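Local coordinates for Thiol:disulfide interchange protein DsbA (Neisseria meningitidis serogroup B, PDB 2ZNM), which probably acts as a periplasmic thiol:disulfide oxidoreductase of the DsbA type, exchanging disulfides with protein substrates through a redox-active cysteine pair on a thioredoxin fold, at residues Y9-K14 / G158-I163; L27-Y32 / T151-V156. All coordinates share one frame; numbering follows the deposited sequence.

Contact 1 of 2, residues Y9-K14 / G158-I163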
loop_
_atom_site.group_PDB
_atom_site.type_symbol
_atom_site.label_atom_id
_atom_site.label_comp_id
_atom_site.label_asym_id
_atom_site.label_seq_id
_atom_site.Cartn_x
_atom_site.Cartn_y
_atom_site.Cartn_z
ATOM N N TYR A 9 -16.127 -4.352 10.555
ATOM C CA TYR A 9 -14.795 -4.952 10.560
ATOM C C TYR A 9 -14.826 -6.480 10.648
ATOM O O TYR A 9 -15.829 -7.078 11.056
ATOM C CB TYR A 9 -13.949 -4.372 11.705
ATOM C CG TYR A 9 -14.326 -4.851 13.103
ATOM C CD1 TYR A 9 -13.589 -5.851 13.737
ATOM C CD2 TYR A 9 -15.401 -4.291 13.795
ATOM C CE1 TYR A 9 -13.922 -6.295 15.020
ATOM C CE2 TYR A 9 -15.745 -4.729 15.080
ATOM C CZ TYR A 9 -14.997 -5.729 15.685
ATOM O OH TYR A 9 -15.318 -6.166 16.953
ATOM N N LEU A 10 -13.710 -7.096 10.266
ATOM C CA LEU A 10 -13.543 -8.545 10.328
ATOM C C LEU A 10 -12.251 -8.904 11.057
ATOM O O LEU A 10 -11.263 -8.170 10.994
ATOM C CB LEU A 10 -13.541 -9.156 8.919
ATOM C CG LEU A 10 -14.849 -9.169 8.121
ATOM C CD1 LEU A 10 -14.598 -9.620 6.696
ATOM C CD2 LEU A 10 -15.903 -10.054 8.785
ATOM N N VAL A 11 -12.274 -10.038 11.747
ATOM C CA VAL A 11 -11.113 -10.529 12.476
ATOM C C VAL A 11 -10.297 -11.432 11.558
ATOM O O VAL A 11 -10.799 -12.447 11.076
ATOM C CB VAL A 11 -11.526 -11.324 13.746
ATOM C CG1 VAL A 11 -10.318 -11.573 14.640
ATOM C CG2 VAL A 11 -12.618 -10.596 14.525
ATOM N N LEU A 12 -9.046 -11.056 11.301
ATOM C CA LEU A 12 -8.155 -11.906 10.518
ATOM C C LEU A 12 -7.910 -13.204 11.272
ATOM O O LEU A 12 -7.770 -13.201 12.496
ATOM C CB LEU A 12 -6.828 -11.206 10.219
ATOM C CG LEU A 12 -6.754 -10.025 9.236
ATOM C CD1 LEU A 12 -5.302 -9.730 8.939
ATOM C CD2 LEU A 12 -7.502 -10.279 7.934
ATOM N N ASP A 13 -7.872 -14.311 10.539
ATOM C CA ASP A 13 -7.706 -15.622 11.153
ATOM C C ASP A 13 -6.256 -15.823 11.604
ATOM O O ASP A 13 -6.004 -16.379 12.673
ATOM C CB ASP A 13 -8.175 -16.739 10.205
ATOM C CG ASP A 13 -9.014 -17.803 10.922
ATOM O OD1 ASP A 13 -9.998 -17.443 11.613
ATOM O OD2 ASP A 13 -8.696 -19.006 10.791
ATOM N N LYS A 14 -5.315 -15.367 10.781
ATOM C CA LYS A 14 -3.911 -15.276 11.172
ATOM C C LYS A 14 -3.505 -13.808 11.092
ATOM O O LYS A 14 -3.776 -13.153 10.089
ATOM C CB LYS A 14 -3.020 -16.111 10.247
ATOM C CG LYS A 14 -3.219 -17.621 10.321
ATOM C CD LYS A 14 -2.515 -18.239 11.533
ATOM C CE LYS A 14 -2.058 -19.663 11.243
ATOM N NZ LYS A 14 -1.030 -19.704 10.157
ATOM N N GLY A 158 -2.627 -5.296 12.565
ATOM C CA GLY A 158 -2.409 -6.649 12.047
ATOM C C GLY A 158 -3.570 -7.623 12.182
ATOM O O GLY A 158 -3.484 -8.765 11.720
ATOM N N LYS A 159 -4.664 -7.174 12.790
ATOM C CA LYS A 159 -5.721 -8.080 13.254
ATOM C C LYS A 159 -7.082 -7.853 12.620
ATOM O O LYS A 159 -7.843 -8.805 12.426
ATOM C CB LYS A 159 -5.893 -7.962 14.774
ATOM C CG LYS A 159 -4.936 -8.789 15.603
ATOM C CD LYS A 159 -5.330 -8.728 17.079
ATOM C CE LYS A 159 -4.807 -9.946 17.834
ATOM N NZ LYS A 159 -5.253 -9.965 19.258
ATOM N N TYR A 160 -7.399 -6.592 12.336
ATOM C CA TYR A 160 -8.764 -6.228 11.975
ATOM C C TYR A 160 -8.837 -5.590 10.607
ATOM O O TYR A 160 -8.152 -4.606 10.323
ATOM C CB TYR A 160 -9.405 -5.319 13.031
ATOM C CG TYR A 160 -9.443 -5.914 14.413
ATOM C CD1 TYR A 160 -10.353 -6.923 14.733
ATOM C CD2 TYR A 160 -8.578 -5.463 15.406
ATOM C CE1 TYR A 160 -10.402 -7.476 16.010
ATOM C CE2 TYR A 160 -8.620 -6.009 16.697
ATOM C CZ TYR A 160 -9.534 -7.013 16.984
ATOM O OH TYR A 160 -9.581 -7.555 18.238
ATOM N N ARG A 161 -9.687 -6.180 9.774
ATOM C CA ARG A 161 -9.848 -5.805 8.376
ATOM C C ARG A 161 -11.095 -4.948 8.267
ATOM O O ARG A 161 -12.178 -5.360 8.694
ATOM C CB ARG A 161 -10.006 -7.073 7.537
ATOM C CG ARG A 161 -10.082 -6.897 6.031
ATOM C CD ARG A 161 -10.289 -8.280 5.433
ATOM N NE ARG A 161 -9.781 -8.403 4.072
ATOM C CZ ARG A 161 -9.244 -9.514 3.576
ATOM N NH1 ARG A 161 -9.111 -10.592 4.337
ATOM N NH2 ARG A 161 -8.810 -9.536 2.329
ATOM N N VAL A 162 -10.934 -3.753 7.714
ATOM C CA VAL A 162 -12.047 -2.830 7.559
ATOM C C VAL A 162 -13.074 -3.372 6.566
ATOM O O VAL A 162 -12.709 -3.957 5.540
ATOM C CB VAL A 162 -11.553 -1.438 7.096
ATOM C CG1 VAL A 162 -12.724 -0.522 6.768
ATOM C CG2 VAL A 162 -10.666 -0.814 8.162
ATOM N N ILE A 163 -14.350 -3.191 6.892
ATOM C CA ILE A 163 -15.428 -3.337 5.922
ATOM C C ILE A 163 -15.900 -1.939 5.535
ATOM O O ILE A 163 -16.354 -1.181 6.387
ATOM C CB ILE A 163 -16.627 -4.151 6.483
ATOM C CG1 ILE A 163 -16.180 -5.558 6.895
ATOM C CG2 ILE A 163 -17.772 -4.201 5.453
ATOM C CD1 ILE A 163 -17.276 -6.409 7.517
#
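The rings of Tyr9 and Tyr160 run alongside each other in the same direction, with planes at 80° and centroids 5.5 Å apart; CD1 of Tyr9 comes within 3.6 Å of CD1 of Tyr160. Lys159 CB sits above one face of the Tyr160 ring, displaced toward its rim, while Val11 CG2 reaches the ring's edge, 4.1 Å from CE1 of Tyr160. The Tyr160 hydroxyl is hydrogen-bonded to Glu185 of helix 167-185, and Tyr9 packs on Leu178 of that helix. Backbone pairing places these groups: strands 9-11 and 160-162 run antiparallel at 151°, adding an edge strand to the thioredoxin-fold sheet. In the hydrogen-bonded pair, Leu10 N to Arg161 O and Arg161 N to Leu10 O are each 2.8 Å, and Leu12 N donates to Lys159 O at 2.8 Å. A classic beta bulge marks the start of strand 160-162, two residues, Lys159 and Tyr160, standing against the single Val156. On the face bearing Leu10 and Arg161, Leu12 CD2 lies 4.0 Å from Arg161 NH1, the leucine lying across the arginine chain. With CG anti to the backbone N (chi1 -176°), the extended arginine carries its guanidinium to the carbonyl of Arg147. Ile163 CD1 meets Leu10 CG at 3.7 Å.

Contact 2 of 2, residues L27-Y32 / T151-V156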
loop_
_atom_site.group_PDB
_atom_site.type_symbol
_atom_site.label_atom_id
_atom_site.label_comp_id
_atom_site.label_asym_id
_atom_site.label_seq_id
_atom_site.Cartn_x
_atom_site.Cartn_y
_atom_site.Cartn_z
ATOM N N LEU A 27 -2.332 -0.724 7.841
ATOM C CA LEU A 27 -1.780 -1.250 6.613
ATOM C C LEU A 27 -2.813 -1.176 5.502
ATOM O O LEU A 27 -3.957 -1.645 5.662
ATOM C CB LEU A 27 -1.286 -2.683 6.832
ATOM C CG LEU A 27 -1.096 -3.696 5.698
ATOM C CD1 LEU A 27 0.028 -3.303 4.768
ATOM C CD2 LEU A 27 -0.837 -5.075 6.323
ATOM N N GLU A 28 -2.408 -0.564 4.392
ATOM C CA GLU A 28 -3.226 -0.526 3.169
ATOM C C GLU A 28 -2.632 -1.377 2.044
ATOM O O GLU A 28 -1.507 -1.136 1.618
ATOM C CB GLU A 28 -3.403 0.916 2.682
ATOM C CG GLU A 28 -4.562 1.089 1.719
ATOM C CD GLU A 28 -4.382 2.265 0.757
ATOM O OE1 GLU A 28 -3.268 2.451 0.215
ATOM O OE2 GLU A 28 -5.367 2.996 0.527
ATOM N N PHE A 29 -3.384 -2.368 1.575
ATOM C CA PHE A 29 -3.074 -3.023 0.281
ATOM C C PHE A 29 -3.706 -2.245 -0.864
ATOM O O PHE A 29 -4.897 -1.925 -0.819
ATOM C CB PHE A 29 -3.546 -4.481 0.241
ATOM C CG PHE A 29 -2.830 -5.378 1.214
ATOM C CD1 PHE A 29 -3.317 -5.552 2.500
ATOM C CD2 PHE A 29 -1.662 -6.040 0.842
ATOM C CE1 PHE A 29 -2.649 -6.375 3.395
ATOM C CE2 PHE A 29 -0.994 -6.852 1.728
ATOM C CZ PHE A 29 -1.483 -7.031 3.001
ATOM N N PHE A 30 -2.901 -1.951 -1.887
ATOM C CA PHE A 30 -3.310 -1.091 -2.991
ATOM C C PHE A 30 -2.786 -1.621 -4.334
ATOM O O PHE A 30 -1.998 -2.573 -4.388
ATOM C CB PHE A 30 -2.766 0.329 -2.767
ATOM C CG PHE A 30 -1.318 0.494 -3.161
ATOM C CD1 PHE A 30 -0.309 0.037 -2.344
ATOM C CD2 PHE A 30 -0.972 1.095 -4.375
ATOM C CE1 PHE A 30 1.014 0.166 -2.709
ATOM C CE2 PHE A 30 0.346 1.228 -4.744
ATOM C CZ PHE A 30 1.344 0.763 -3.904
ATOM N N GLY A 31 -3.226 -0.981 -5.415
ATOM C CA GLY A 31 -2.697 -1.229 -6.743
ATOM C C GLY A 31 -2.505 0.088 -7.455
ATOM O O GLY A 31 -3.241 1.039 -7.204
ATOM N N TYR A 32 -1.521 0.154 -8.345
ATOM C CA TYR A 32 -1.342 1.325 -9.216
ATOM C C TYR A 32 -2.427 1.456 -10.295
ATOM O O TYR A 32 -2.454 2.441 -11.054
ATOM C CB TYR A 32 0.038 1.304 -9.860
ATOM C CG TYR A 32 1.162 1.680 -8.929
ATOM C CD1 TYR A 32 1.256 2.973 -8.399
ATOM C CD2 TYR A 32 2.150 0.757 -8.595
ATOM C CE1 TYR A 32 2.294 3.327 -7.544
ATOM C CE2 TYR A 32 3.195 1.098 -7.738
ATOM C CZ TYR A 32 3.261 2.385 -7.222
ATOM O OH TYR A 32 4.292 2.729 -6.387
ATOM N N THR A 151 -9.014 -4.052 -3.595
ATOM C CA THR A 151 -8.233 -2.848 -3.322
ATOM C C THR A 151 -9.159 -1.632 -3.280
ATOM O O THR A 151 -10.045 -1.509 -4.116
ATOM C CB THR A 151 -7.094 -2.625 -4.353
ATOM O OG1 THR A 151 -7.622 -2.710 -5.677
ATOM C CG2 THR A 151 -5.985 -3.663 -4.198
ATOM N N PRO A 152 -8.992 -0.760 -2.274
ATOM C CA PRO A 152 -8.039 -0.924 -1.161
ATOM C C PRO A 152 -8.569 -1.882 -0.080
ATOM O O PRO A 152 -9.784 -2.012 0.098
ATOM C CB PRO A 152 -7.921 0.495 -0.598
ATOM C CG PRO A 152 -9.283 1.085 -0.830
ATOM C CD PRO A 152 -9.776 0.482 -2.147
ATOM N N THR A 153 -7.676 -2.587 0.602
ATOM C CA THR A 153 -8.078 -3.239 1.840
ATOM C C THR A 153 -7.198 -2.740 2.973
ATOM O O THR A 153 -5.973 -2.666 2.831
ATOM C CB THR A 153 -8.152 -4.797 1.762
ATOM O OG1 THR A 153 -6.884 -5.339 1.389
ATOM C CG2 THR A 153 -9.195 -5.237 0.744
ATOM N N VAL A 154 -7.846 -2.364 4.074
ATOM C CA VAL A 154 -7.161 -1.810 5.235
ATOM C C VAL A 154 -7.187 -2.791 6.411
ATOM O O VAL A 154 -8.243 -3.268 6.819
ATOM C CB VAL A 154 -7.742 -0.420 5.653
ATOM C CG1 VAL A 154 -7.080 0.092 6.927
ATOM C CG2 VAL A 154 -7.575 0.600 4.524
ATOM N N ILE A 155 -5.999 -3.081 6.934
ATOM C CA ILE A 155 -5.837 -3.884 8.137
ATOM C C ILE A 155 -5.179 -3.071 9.272
ATOM O O ILE A 155 -4.151 -2.409 9.066
ATOM C CB ILE A 155 -5.075 -5.179 7.820
ATOM C CG1 ILE A 155 -5.802 -5.897 6.672
ATOM C CG2 ILE A 155 -4.997 -6.064 9.063
ATOM C CD1 ILE A 155 -5.006 -6.929 5.929
ATOM N N VAL A 156 -5.793 -3.124 10.454
ATOM C CA VAL A 156 -5.375 -2.325 11.607
ATOM C C VAL A 156 -4.771 -3.200 12.716
ATOM O O VAL A 156 -5.365 -4.206 13.132
ATOM C CB VAL A 156 -6.556 -1.516 12.200
ATOM C CG1 VAL A 156 -6.077 -0.605 13.354
ATOM C CG2 VAL A 156 -7.275 -0.705 11.120
#
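Strands 27-30 and 153-156 run antiparallel, their axes 4.8 Å apart at closest approach and 161° between directions. Two hydrogen-bonded pairs, Leu27 with Ile155 and Phe29 with Thr153, flank the non-hydrogen-bonded pair Glu28 with Val154. The ladder is even at the Leu27 end, where Leu27 N to Ile155 O and Ile155 N to Leu27 O are each 2.8 Å. It stretches at the other end, where Thr153 N to Phe29 O is 3.2 Å. Just beyond, Pro152 follows a cis peptide bond, and its CA-H contacts the same Phe29 O.

On one face Phe29 packs between Ile155 and Thr153. Its chi1 of -65° swings the ring over toward Ile155, and chi2 near 90° sets its turn, with Ile155 CD1 near the ring plane at its edge, 3.5 Å from CE1 of Phe29. Leu27 CD1 lies over one face of the ring, offset toward the rim. Thr153 OG1 comes in obliquely to the ring, 3.6 Å from Phe29 CB. On the opposite face of the sheet, Glu28 CG lies 4.1 Å from Val154 CG2, and the extended chain beyond it brings OE2 of Glu28 to 3.7 Å from Pro152 CB. Asp41 OD1 also lies close to Glu28 OE2. Thr151 CG2 rests on the backbone at Phe30, 3.8 Å from its carbonyl carbon.

A cis-proline loop opposite the redox-active cysteines is a hallmark of the thioredoxin fold, and Thr151 here touches Cys34, one of the predicted redox pair. Strand 55-61 pairs with Glu28 and Phe30 on the outer flank, strand 160-162 with Val154 on the other, while helices 42-50 and 167-185 pack against Val154 through Leu43 and Ile175.

In the fold
Contact 2 belongs to the core, its centre about 5 Å from the centre of the chain, with seven of ten touching residues buried; the centre of contact 1 is about 16 Å from it, at the sheet's edge, and the contact is only partly buried. Both are antiparallel pairings in one sheet, joined where Val162 N probably donates to Val154 O (2.9 Å), and Leu12 CD1 packs on Ile155 CG2 (3.7 Å). In contact 1, Tyr160 reaches Glu185 in helix 167-185 and Arg161 the carbonyl of Arg147, whereas contact 2 is mostly aliphatic and phenyl packing, with Thr151, Thr153 and buried Glu28 as its polar side chains. In sequence, both segments of contact 2 fall between those of contact 1.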